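Local coordinates for CDP-glucose-4,6-dehydratase (Yersinia pseudotuberculosis, PDB 1RKX), which catalyses the dehydration of CDP-D-glucose to a 4-keto-6-deoxy sugar nucleotide, using bound NAD as the hydride-carrying cofactor, at residues Ser105-Gly110 / Asn159-Ala164; Asn129-Lys134 / Val188-Ala193; Tyr256-Asn261 / Cys307-Met312. One frame throughout, in Å; residues are numbered along the deposited sequence.

Contact 1 (Ser105-Gly110 / Asn159-Ala164); sequences STNVMG and NSKGCA. With NAD (nicotinamide-adenine-dinucleotide), chain G.
Asn107 and Ser160 meet between two almost parallel helices of the Rossmann-type domain of a short-chain dehydrogenase/reductase (SDR); the local axes pass 8.3 Å apart at only 6°. The Asn107 amide presents an N-H in its own plane: ND2 lies 2.8 Å from Ser160 OG, and the bond is fairly straight, 160° at the hydrogen. Asparagine suits this position because its other end is also used, with OD1 receiving the backbone N-H of Gln90, so the flat group is held from both ends. Ser160 OG can accept from the amide while also bonding to Tyr157 O in its own helix. It lies between the backbone N and the carbonyl carbon of Ser160 (chi1 73°), which turns it back toward that oxygen one turn earlier, and the small side chain lets the two backbones come near each other.

The next residue, Lys161, leaves its helix pointing away from the other one, bends at chi2 and then runs straight to the cofactor. Its NZ lies 2.9 Å from NAD O3D and makes a weak hydrogen bond to NAD O2D at 3.2 Å, a fork between the two ribose hydroxyls beside the nicotinamide. The spacing of Tyr157 and Lys161 is that of the SDR Tyr-x-x-x-Lys motif. On the other helix, Thr106 sets its methyl CG2 3.6 Å from the adenine N7A.

Farther from NAD, Cys163 packs against Leu166 of a second subunit, while Ala164 offers only a methyl beside Asn107 O. Branched Val108 fills the groove between the helices, its CG2 3.5 Å from Cys163 CB.

Contact 2 (Asn129-Lys134 / Val188-Ala193); sequences NITSDK and VATVRA. With NAD (nicotinamide-adenine-dinucleotide), chain G.
The flat peptide groups of Asn129 and Thr131 are hydrogen-bonded to those of Ala189 and Val191, joining neighbouring parallel strands of the Rossmann-type sheet. Ile130 and Val191 stand on one face, Asn129 and Thr190 on the other. Asn129 N donates to Ala189 O at 2.9 Å and 175°. Asn129 O in turn accepts from Val191 N, which sits tilted 33° from the carbonyl plane. The third bond, Thr131 N to Val191 O at 3.1 Å, comes nearly along the C=O axis; it carries the pairing just past the strand end.

On the first face Ile130 CG1 touches Val191 CG2 at 3.5 Å, two branched chains well suited to a strand and covered by Tyr242 of helix 236-251. Across the sheet the side chains are polar. Thr131, Thr190 and Arg192 gather round Glu165 of helix 156-175: both threonine hydroxyls bond to its carboxylate and Arg192 NE forms a salt bridge with it, which probably balances the carboxylate's charge. The Arg192 stem lies alongside Thr131, while NH1 turns to Tyr136.

Beyond the sheet, at the C-terminal strand ends where Rossmann enzymes bind their cofactor, the two chains stay side by side, with a weak hydrogen bond from Asp133 N to Ala193 O, and together line the nicotinamide. Ser132 OG accepts from Lys134 N at 3.0 Å, an ST turn, and also bonds to Tyr157 OH; with Lys161 these match the serine-tyrosine-lysine set of SDR enzymes. The hydroxyl stands anti to the backbone N (chi1 176°), which carries it to the ring: Ser132 OG is 3.3 Å from NAD C5N. Ala193 packs its methyl on Tyr242 and meets the ring through its backbone, its carbonyl O 3.2 Å from that same C5N.

Contact 3 (Tyr256-Asn261 / Cys307-Met312); sequences YAEGWN and CSKAKM
This is a strand-to-helix contact at the border of the Rossmann-type domain, in which Lys309 of the short helix 308-314 reaches across Trp260 to Glu258 and Gly259. Strand 259-261 is the outermost strand of the seven-stranded parallel sheet within this chain, and the helix runs nearly at right angles to it, 97° between the local axes.

Lys309 is extended throughout, with CG anti to the backbone N (chi1 -171°), and its long methylene chain lies over one face of the indole, crossing it at about a right angle. Lysine fits because its stem is apolar and its end charged. CE stands 3.9 Å from the centroid of the Trp260 six-membered ring, almost on the ring normal, a CH-pi contact; NZ, 4.8 Å from that centroid, adds a cation-pi interaction. The ammonium end is then anchored twice. Gly259 O accepts from Lys309 NZ at 2.8 Å in the carbonyl plane, and Glu258 OE1 forms a salt bridge with the same nitrogen, also at 2.8 Å, although the hydrogen bond within it is weak. Together they should help to stabilise the largely buried positive charge.

The indole's N-H helps to fix its rotation. Trp260 NE1 donates to Tyr256 O at 3.0 Å, and Glu258 N reaches that oxygen from the same face of the carbonyl plane. Ile142 of a third subunit packs on Lys309, which places the contact near a subunit boundary.

At the far end of the strand Ala310 is short enough to bring its CB within 3.5 Å of Asn261 O. A water beside them accepts from Ala310 N at 2.7 Å and lies 2.9 Å from Asn261 O.

In the fold
The three contacts run from the cofactor side of the Rossmann-type domain to the border of its sheet. Contacts 1 and 2, with centres 11 Å apart, share NAD and alternate along the chain: strand 126-130 lies between the two helices of contact 1. Lys161 ties them together, its NZ 3.0 Å from Thr131 O as it holds the ribose. Contact 3 continues the sheet of contact 2, strand 259-261 pairing with 187-192 through Arg192 N to Trp260 O, 2.7 Å, and Trp260 N to Thr190 O, 2.9 Å. It lies away from the pocket: the Asn261 side chain is about 11 Å from NAD, and the centres of contacts 1 and 3 are 21 Å apart.

Contact 1 (Ser105-Gly110 / Asn159-Ala164)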
loop_
_atom_site.group_PDB
_atom_site.type_symbol
_atom_site.label_atom_id
_atom_site.label_comp_id
_atom_site.label_asym_id
_atom_site.label_seq_id
_atom_site.Cartn_x
_atom_site.Cartn_y
_atom_site.Cartn_z
ATOM N N SER C 105 -11.567 26.110 -10.744
ATOM C CA SER C 105 -12.969 26.382 -11.048
ATOM C C SER C 105 -13.384 25.621 -12.307
ATOM O O SER C 105 -14.438 24.980 -12.336
ATOM C CB SER C 105 -13.200 27.889 -11.242
ATOM O OG SER C 105 -12.405 28.393 -12.300
ATOM N N THR C 106 -12.540 25.669 -13.335
ATOM C CA THR C 106 -12.852 24.986 -14.591
ATOM C C THR C 106 -12.818 23.463 -14.482
ATOM O O THR C 106 -13.770 22.786 -14.869
ATOM C CB THR C 106 -11.880 25.400 -15.720
ATOM O OG1 THR C 106 -11.964 26.814 -15.941
ATOM C CG2 THR C 106 -12.225 24.675 -17.018
ATOM N N ASN C 107 -11.738 22.922 -13.933
ATOM C CA ASN C 107 -11.595 21.475 -13.847
ATOM C C ASN C 107 -12.380 20.781 -12.746
ATOM O O ASN C 107 -12.866 19.674 -12.944
ATOM C CB ASN C 107 -10.114 21.114 -13.758
ATOM C CG ASN C 107 -9.343 21.583 -14.974
ATOM O OD1 ASN C 107 -9.932 22.099 -15.926
ATOM N ND2 ASN C 107 -8.028 21.419 -14.948
ATOM N N VAL C 108 -12.511 21.424 -11.593
ATOM C CA VAL C 108 -13.262 20.829 -10.501
ATOM C C VAL C 108 -14.737 21.234 -10.539
ATOM O O VAL C 108 -15.604 20.376 -10.693
ATOM C CB VAL C 108 -12.653 21.193 -9.131
ATOM C CG1 VAL C 108 -13.441 20.521 -8.016
ATOM C CG2 VAL C 108 -11.202 20.740 -9.080
ATOM N N MET C 109 -15.039 22.525 -10.412
ATOM C CA MET C 109 -16.441 22.930 -10.436
ATOM C C MET C 109 -17.110 22.640 -11.781
ATOM O O MET C 109 -18.300 22.312 -11.823
ATOM C CB MET C 109 -16.599 24.407 -10.065
ATOM C CG MET C 109 -16.219 24.719 -8.608
ATOM S SD MET C 109 -16.967 23.609 -7.362
ATOM C CE MET C 109 -18.707 23.939 -7.598
ATOM N N GLY C 110 -16.346 22.748 -12.865
ATOM C CA GLY C 110 -16.890 22.461 -14.184
ATOM C C GLY C 110 -17.405 21.034 -14.213
ATOM O O GLY C 110 -18.490 20.758 -14.732
ATOM N N ASN C 159 -3.311 18.492 -9.924
ATOM C CA ASN C 159 -4.102 18.357 -8.710
ATOM C C ASN C 159 -5.602 18.538 -8.960
ATOM O O ASN C 159 -6.426 17.840 -8.356
ATOM C CB ASN C 159 -3.608 19.352 -7.654
ATOM C CG ASN C 159 -4.155 19.050 -6.273
ATOM O OD1 ASN C 159 -5.167 19.617 -5.854
ATOM N ND2 ASN C 159 -3.493 18.138 -5.564
ATOM N N SER C 160 -5.962 19.463 -9.849
ATOM C CA SER C 160 -7.372 19.691 -10.150
ATOM C C SER C 160 -7.959 18.443 -10.800
ATOM O O SER C 160 -9.145 18.155 -10.631
ATOM C CB SER C 160 -7.558 20.904 -11.071
ATOM O OG SER C 160 -7.162 20.641 -12.402
ATOM N N LYS C 161 -7.128 17.699 -11.530
ATOM C CA LYS C 161 -7.591 16.474 -12.188
ATOM C C LYS C 161 -7.768 15.380 -11.140
ATOM O O LYS C 161 -8.679 14.546 -11.240
ATOM C CB LYS C 161 -6.606 16.051 -13.286
ATOM C CG LYS C 161 -6.638 16.967 -14.522
ATOM C CD LYS C 161 -7.979 16.850 -15.262
ATOM C CE LYS C 161 -7.968 17.597 -16.594
ATOM N NZ LYS C 161 -9.183 17.276 -17.398
ATOM N N GLY C 162 -6.899 15.389 -10.131
ATOM C CA GLY C 162 -7.021 14.436 -9.041
ATOM C C GLY C 162 -8.341 14.741 -8.333
ATOM O O GLY C 162 -9.082 13.835 -7.947
ATOM N N CYS C 163 -8.643 16.026 -8.159
ATOM C CA CYS C 163 -9.900 16.429 -7.526
ATOM C C CYS C 163 -11.096 16.012 -8.388
ATOM O O CYS C 163 -12.115 15.572 -7.853
ATOM C CB CYS C 163 -9.941 17.943 -7.300
ATOM S SG CYS C 163 -8.944 18.516 -5.878
ATOM N N ALA C 164 -10.972 16.164 -9.708
ATOM C CA ALA C 164 -12.062 15.795 -10.623
ATOM C C ALA C 164 -12.376 14.309 -10.481
ATOM O O ALA C 164 -13.539 13.899 -10.587
ATOM C CB ALA C 164 -11.685 16.126 -12.069
HETATM P PA NAD G . -7.453 21.634 -25.856
HETATM O O1A NAD G . -6.984 22.871 -25.195
HETATM O O2A NAD G . -7.191 21.504 -27.314
HETATM O O5B NAD G . -9.031 21.431 -25.622
HETATM C C5B NAD G . -9.625 21.923 -24.396
HETATM C C4B NAD G . -11.122 22.180 -24.580
HETATM O O4B NAD G . -11.513 22.679 -23.280
HETATM C C3B NAD G . -11.416 23.301 -25.565
HETATM O O3B NAD G . -12.437 22.819 -26.461
HETATM C C2B NAD G . -11.857 24.436 -24.659
HETATM O O2B NAD G . -12.741 25.388 -25.312
HETATM C C1B NAD G . -12.467 23.682 -23.505
HETATM N N9A NAD G . -12.584 24.497 -22.305
HETATM C C8A NAD G . -11.579 24.939 -21.486
HETATM N N7A NAD G . -12.010 25.680 -20.469
HETATM C C5A NAD G . -13.379 25.720 -20.646
HETATM C C6A NAD G . -14.402 26.350 -19.903
HETATM N N6A NAD G . -14.242 27.076 -18.816
HETATM N N1A NAD G . -15.690 26.199 -20.346
HETATM C C2A NAD G . -15.892 25.450 -21.479
HETATM N N3A NAD G . -15.026 24.823 -22.246
HETATM C C4A NAD G . -13.761 24.995 -21.773
HETATM O O3 NAD G . -6.857 20.415 -25.085
HETATM P PN NAD G . -6.983 18.806 -25.356
HETATM O O1N NAD G . -5.610 18.378 -25.637
HETATM O O2N NAD G . -7.913 18.596 -26.494
HETATM O O5D NAD G . -7.455 18.252 -23.951
HETATM C C5D NAD G . -8.731 17.604 -23.902
HETATM C C4D NAD G . -8.985 17.064 -22.508
HETATM O O4D NAD G . -7.972 16.020 -22.320
HETATM C C3D NAD G . -8.797 17.996 -21.310
HETATM O O3D NAD G . -9.678 17.557 -20.257
HETATM C C2D NAD G . -7.338 17.756 -20.943
HETATM O O2D NAD G . -7.090 18.151 -19.584
HETATM C C1D NAD G . -7.234 16.268 -21.146
HETATM N N1N NAD G . -5.852 15.827 -21.299
HETATM C C2N NAD G . -5.120 16.020 -22.484
HETATM C C3N NAD G . -3.734 15.475 -22.632
HETATM C C7N NAD G . -3.057 15.673 -23.926
HETATM O O7N NAD G . -1.918 15.194 -24.037
HETATM N N7N NAD G . -3.611 16.332 -24.965
HETATM C C4N NAD G . -3.072 14.842 -21.429
HETATM C C5N NAD G . -3.980 14.743 -20.245
HETATM C C6N NAD G . -5.222 15.178 -20.193
#

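Contact 2 (Asn129-Lys134 / Val188-Ala193)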
loop_
_atom_site.group_PDB
_atom_site.type_symbol
_atom_site.label_atom_id
_atom_site.label_comp_id
_atom_site.label_asym_id
_atom_site.label_seq_id
_atom_site.Cartn_x
_atom_site.Cartn_y
_atom_site.Cartn_z
ATOM N N ASN C 129 -15.918 10.779 -18.278
ATOM C CA ASN C 129 -15.244 11.990 -17.859
ATOM C C ASN C 129 -13.737 11.886 -18.058
ATOM O O ASN C 129 -13.070 11.081 -17.414
ATOM C CB ASN C 129 -15.571 12.275 -16.391
ATOM C CG ASN C 129 -14.761 13.418 -15.833
ATOM O OD1 ASN C 129 -14.315 14.292 -16.576
ATOM N ND2 ASN C 129 -14.576 13.429 -14.515
ATOM N N ILE C 130 -13.215 12.706 -18.958
ATOM C CA ILE C 130 -11.791 12.735 -19.246
ATOM C C ILE C 130 -11.071 13.554 -18.179
ATOM O O ILE C 130 -11.312 14.758 -18.024
ATOM C CB ILE C 130 -11.495 13.374 -20.627
ATOM C CG1 ILE C 130 -11.869 12.405 -21.751
ATOM C CG2 ILE C 130 -10.016 13.731 -20.741
ATOM C CD1 ILE C 130 -13.346 12.086 -21.825
ATOM N N THR C 131 -10.194 12.898 -17.433
ATOM C CA THR C 131 -9.438 13.602 -16.409
ATOM C C THR C 131 -8.019 13.772 -16.943
ATOM O O THR C 131 -7.784 14.639 -17.791
ATOM C CB THR C 131 -9.472 12.830 -15.061
ATOM O OG1 THR C 131 -8.957 11.506 -15.232
ATOM C CG2 THR C 131 -10.905 12.751 -14.552
ATOM N N SER C 132 -7.079 12.942 -16.499
ATOM C CA SER C 132 -5.706 13.061 -16.985
ATOM C C SER C 132 -4.825 11.955 -16.442
ATOM O O SER C 132 -5.144 11.354 -15.429
ATOM C CB SER C 132 -5.110 14.409 -16.563
ATOM O OG SER C 132 -3.744 14.506 -16.947
ATOM N N ASP C 133 -3.721 11.678 -17.129
ATOM C CA ASP C 133 -2.791 10.671 -16.643
ATOM C C ASP C 133 -2.107 11.280 -15.408
ATOM O O ASP C 133 -1.549 10.563 -14.575
ATOM C CB ASP C 133 -1.758 10.309 -17.726
ATOM C CG ASP C 133 -0.913 11.494 -18.159
ATOM O OD1 ASP C 133 -1.487 12.586 -18.369
ATOM O OD2 ASP C 133 0.325 11.328 -18.305
ATOM N N LYS C 134 -2.193 12.604 -15.276
ATOM C CA LYS C 134 -1.582 13.315 -14.149
ATOM C C LYS C 134 -2.443 13.378 -12.881
ATOM O O LYS C 134 -2.098 14.079 -11.933
ATOM C CB LYS C 134 -1.213 14.745 -14.569
ATOM C CG LYS C 134 -0.318 14.820 -15.799
ATOM C CD LYS C 134 0.952 14.013 -15.604
ATOM C CE LYS C 134 1.806 14.005 -16.869
ATOM N NZ LYS C 134 2.289 15.372 -17.227
ATOM N N VAL C 188 -21.382 5.900 -14.899
ATOM C CA VAL C 188 -20.355 6.943 -14.926
ATOM C C VAL C 188 -18.924 6.439 -14.742
ATOM O O VAL C 188 -18.629 5.706 -13.800
ATOM C CB VAL C 188 -20.639 7.989 -13.830
ATOM C CG1 VAL C 188 -19.649 9.153 -13.942
ATOM C CG2 VAL C 188 -22.076 8.484 -13.947
ATOM N N ALA C 189 -18.033 6.857 -15.637
ATOM C CA ALA C 189 -16.638 6.439 -15.568
ATOM C C ALA C 189 -15.674 7.593 -15.835
ATOM O O ALA C 189 -16.063 8.639 -16.352
ATOM C CB ALA C 189 -16.383 5.325 -16.581
ATOM N N THR C 190 -14.415 7.400 -15.455
ATOM C CA THR C 190 -13.388 8.393 -15.729
ATOM C C THR C 190 -12.337 7.700 -16.584
ATOM O O THR C 190 -12.147 6.484 -16.482
ATOM C CB THR C 190 -12.718 8.953 -14.444
ATOM O OG1 THR C 190 -12.227 7.876 -13.634
ATOM C CG2 THR C 190 -13.710 9.794 -13.649
ATOM N N VAL C 191 -11.676 8.464 -17.446
ATOM C CA VAL C 191 -10.640 7.910 -18.304
ATOM C C VAL C 191 -9.368 8.731 -18.127
ATOM O O VAL C 191 -9.391 9.962 -18.114
ATOM C CB VAL C 191 -11.083 7.876 -19.793
ATOM C CG1 VAL C 191 -12.212 6.869 -19.960
ATOM C CG2 VAL C 191 -11.530 9.252 -20.260
ATOM N N ARG C 192 -8.256 8.027 -17.985
ATOM C CA ARG C 192 -6.968 8.654 -17.745
ATOM C C ARG C 192 -5.977 8.346 -18.859
ATOM O O ARG C 192 -5.660 7.182 -19.113
ATOM C CB ARG C 192 -6.440 8.155 -16.395
ATOM C CG ARG C 192 -7.479 8.292 -15.278
ATOM C CD ARG C 192 -7.225 7.352 -14.101
ATOM N NE ARG C 192 -8.305 7.421 -13.114
ATOM C CZ ARG C 192 -8.414 6.620 -12.063
ATOM N NH1 ARG C 192 -7.515 5.672 -11.852
ATOM N NH2 ARG C 192 -9.420 6.775 -11.214
ATOM N N ALA C 193 -5.485 9.394 -19.511
ATOM C CA ALA C 193 -4.534 9.242 -20.605
ATOM C C ALA C 193 -3.745 10.530 -20.788
ATOM O O ALA C 193 -4.196 11.603 -20.384
ATOM C CB ALA C 193 -5.280 8.900 -21.895
HETATM P PA NAD G . -7.453 21.634 -25.856
HETATM O O1A NAD G . -6.984 22.871 -25.195
HETATM O O2A NAD G . -7.191 21.504 -27.314
HETATM O O5B NAD G . -9.031 21.431 -25.622
HETATM C C5B NAD G . -9.625 21.923 -24.396
HETATM C C4B NAD G . -11.122 22.180 -24.580
HETATM O O4B NAD G . -11.513 22.679 -23.280
HETATM C C3B NAD G . -11.416 23.301 -25.565
HETATM O O3B NAD G . -12.437 22.819 -26.461
HETATM C C2B NAD G . -11.857 24.436 -24.659
HETATM O O2B NAD G . -12.741 25.388 -25.312
HETATM C C1B NAD G . -12.467 23.682 -23.505
HETATM N N9A NAD G . -12.584 24.497 -22.305
HETATM C C8A NAD G . -11.579 24.939 -21.486
HETATM N N7A NAD G . -12.010 25.680 -20.469
HETATM C C5A NAD G . -13.379 25.720 -20.646
HETATM C C6A NAD G . -14.402 26.350 -19.903
HETATM N N6A NAD G . -14.242 27.076 -18.816
HETATM N N1A NAD G . -15.690 26.199 -20.346
HETATM C C2A NAD G . -15.892 25.450 -21.479
HETATM N N3A NAD G . -15.026 24.823 -22.246
HETATM C C4A NAD G . -13.761 24.995 -21.773
HETATM O O3 NAD G . -6.857 20.415 -25.085
HETATM P PN NAD G . -6.983 18.806 -25.356
HETATM O O1N NAD G . -5.610 18.378 -25.637
HETATM O O2N NAD G . -7.913 18.596 -26.494
HETATM O O5D NAD G . -7.455 18.252 -23.951
HETATM C C5D NAD G . -8.731 17.604 -23.902
HETATM C C4D NAD G . -8.985 17.064 -22.508
HETATM O O4D NAD G . -7.972 16.020 -22.320
HETATM C C3D NAD G . -8.797 17.996 -21.310
HETATM O O3D NAD G . -9.678 17.557 -20.257
HETATM C C2D NAD G . -7.338 17.756 -20.943
HETATM O O2D NAD G . -7.090 18.151 -19.584
HETATM C C1D NAD G . -7.234 16.268 -21.146
HETATM N N1N NAD G . -5.852 15.827 -21.299
HETATM C C2N NAD G . -5.120 16.020 -22.484
HETATM C C3N NAD G . -3.734 15.475 -22.632
HETATM C C7N NAD G . -3.057 15.673 -23.926
HETATM O O7N NAD G . -1.918 15.194 -24.037
HETATM N N7N NAD G . -3.611 16.332 -24.965
HETATM C C4N NAD G . -3.072 14.842 -21.429
HETATM C C5N NAD G . -3.980 14.743 -20.245
HETATM C C6N NAD G . -5.222 15.178 -20.193
#

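Contact 3 (Tyr256-Asn261 / Cys307-Met312)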
loop_
_atom_site.group_PDB
_atom_site.type_symbol
_atom_site.label_atom_id
_atom_site.label_comp_id
_atom_site.label_asym_id
_atom_site.label_seq_id
_atom_site.Cartn_x
_atom_site.Cartn_y
_atom_site.Cartn_z
ATOM N N TYR C 256 -18.944 -1.241 -15.616
ATOM C CA TYR C 256 -17.812 -0.491 -16.137
ATOM C C TYR C 256 -17.685 0.927 -15.595
ATOM O O TYR C 256 -16.834 1.690 -16.052
ATOM C CB TYR C 256 -17.877 -0.459 -17.664
ATOM C CG TYR C 256 -17.816 -1.839 -18.277
ATOM C CD1 TYR C 256 -18.976 -2.588 -18.479
ATOM C CD2 TYR C 256 -16.591 -2.419 -18.603
ATOM C CE1 TYR C 256 -18.914 -3.885 -18.989
ATOM C CE2 TYR C 256 -16.516 -3.714 -19.111
ATOM C CZ TYR C 256 -17.680 -4.442 -19.302
ATOM O OH TYR C 256 -17.602 -5.724 -19.803
ATOM N N ALA C 257 -18.520 1.272 -14.622
ATOM C CA ALA C 257 -18.513 2.606 -14.023
ATOM C C ALA C 257 -17.377 2.774 -13.009
ATOM O O ALA C 257 -17.605 2.814 -11.799
ATOM C CB ALA C 257 -19.871 2.888 -13.359
ATOM N N GLU C 258 -16.153 2.877 -13.516
ATOM C CA GLU C 258 -14.970 3.038 -12.673
ATOM C C GLU C 258 -13.950 3.879 -13.433
ATOM O O GLU C 258 -14.284 4.523 -14.427
ATOM C CB GLU C 258 -14.337 1.676 -12.362
ATOM C CG GLU C 258 -15.304 0.509 -12.345
ATOM C CD GLU C 258 -14.626 -0.809 -12.032
ATOM O OE1 GLU C 258 -13.521 -1.055 -12.568
ATOM O OE2 GLU C 258 -15.203 -1.601 -11.257
ATOM N N GLY C 259 -12.704 3.864 -12.962
ATOM C CA GLY C 259 -11.648 4.618 -13.619
ATOM C C GLY C 259 -10.868 3.722 -14.568
ATOM O O GLY C 259 -10.667 2.540 -14.277
ATOM N N TRP C 260 -10.407 4.278 -15.688
ATOM C CA TRP C 260 -9.680 3.498 -16.688
ATOM C C TRP C 260 -8.465 4.193 -17.296
ATOM O O TRP C 260 -8.556 5.333 -17.742
ATOM C CB TRP C 260 -10.618 3.122 -17.841
ATOM C CG TRP C 260 -11.840 2.378 -17.427
ATOM C CD1 TRP C 260 -12.975 2.902 -16.880
ATOM C CD2 TRP C 260 -12.041 0.964 -17.500
ATOM N NE1 TRP C 260 -13.875 1.899 -16.606
ATOM C CE2 TRP C 260 -13.327 0.699 -16.977
ATOM C CE3 TRP C 260 -11.259 -0.107 -17.956
ATOM C CZ2 TRP C 260 -13.853 -0.598 -16.895
ATOM C CZ3 TRP C 260 -11.780 -1.401 -17.876
ATOM C CH2 TRP C 260 -13.069 -1.632 -17.347
ATOM N N ASN C 261 -7.342 3.477 -17.336
ATOM C CA ASN C 261 -6.094 3.973 -17.915
ATOM C C ASN C 261 -5.993 3.605 -19.397
ATOM O O ASN C 261 -6.316 2.483 -19.787
ATOM C CB ASN C 261 -4.879 3.325 -17.243
ATOM C CG ASN C 261 -4.601 3.849 -15.850
ATOM O OD1 ASN C 261 -3.850 3.228 -15.099
ATOM N ND2 ASN C 261 -5.174 4.988 -15.502
ATOM N N CYS C 307 -1.990 -0.219 -18.257
ATOM C CA CYS C 307 -3.296 -0.342 -18.899
ATOM C C CYS C 307 -3.799 -1.777 -19.005
ATOM O O CYS C 307 -4.483 -2.129 -19.968
ATOM C CB CYS C 307 -3.248 0.296 -20.292
ATOM S SG CYS C 307 -2.789 2.040 -20.256
ATOM N N SER C 308 -3.461 -2.591 -18.014
ATOM C CA SER C 308 -3.885 -3.990 -17.986
ATOM C C SER C 308 -5.405 -4.104 -17.853
ATOM O O SER C 308 -6.019 -5.009 -18.412
ATOM C CB SER C 308 -3.216 -4.731 -16.821
ATOM O OG SER C 308 -1.800 -4.747 -16.954
ATOM N N LYS C 309 -6.007 -3.180 -17.111
ATOM C CA LYS C 309 -7.452 -3.189 -16.896
ATOM C C LYS C 309 -8.238 -2.993 -18.197
ATOM O O LYS C 309 -9.148 -3.761 -18.500
ATOM C CB LYS C 309 -7.825 -2.104 -15.890
ATOM C CG LYS C 309 -9.259 -2.143 -15.408
ATOM C CD LYS C 309 -9.490 -0.981 -14.449
ATOM C CE LYS C 309 -10.896 -0.929 -13.931
ATOM N NZ LYS C 309 -11.008 0.129 -12.881
ATOM N N ALA C 310 -7.888 -1.956 -18.955
ATOM C CA ALA C 310 -8.545 -1.676 -20.231
ATOM C C ALA C 310 -8.385 -2.874 -21.175
ATOM O O ALA C 310 -9.322 -3.269 -21.874
ATOM C CB ALA C 310 -7.930 -0.433 -20.869
ATOM N N LYS C 311 -7.186 -3.442 -21.197
ATOM C CA LYS C 311 -6.907 -4.584 -22.059
ATOM C C LYS C 311 -7.740 -5.808 -21.685
ATOM O O LYS C 311 -8.400 -6.401 -22.537
ATOM C CB LYS C 311 -5.421 -4.945 -21.987
ATOM C CG LYS C 311 -5.070 -6.218 -22.738
ATOM C CD LYS C 311 -3.599 -6.577 -22.588
ATOM C CE LYS C 311 -3.287 -7.876 -23.318
ATOM N NZ LYS C 311 -1.828 -8.158 -23.358
ATOM N N MET C 312 -7.710 -6.167 -20.408
ATOM C CA MET C 312 -8.423 -7.331 -19.894
ATOM C C MET C 312 -9.944 -7.213 -19.830
ATOM O O MET C 312 -10.658 -8.118 -20.256
ATOM C CB MET C 312 -7.909 -7.674 -18.492
ATOM C CG MET C 312 -6.423 -7.974 -18.409
ATOM S SD MET C 312 -5.980 -9.554 -19.145
ATOM C CE MET C 312 -5.326 -9.025 -20.733
HETATM O O HOH W 1 -6.416 0.167 -18.126
#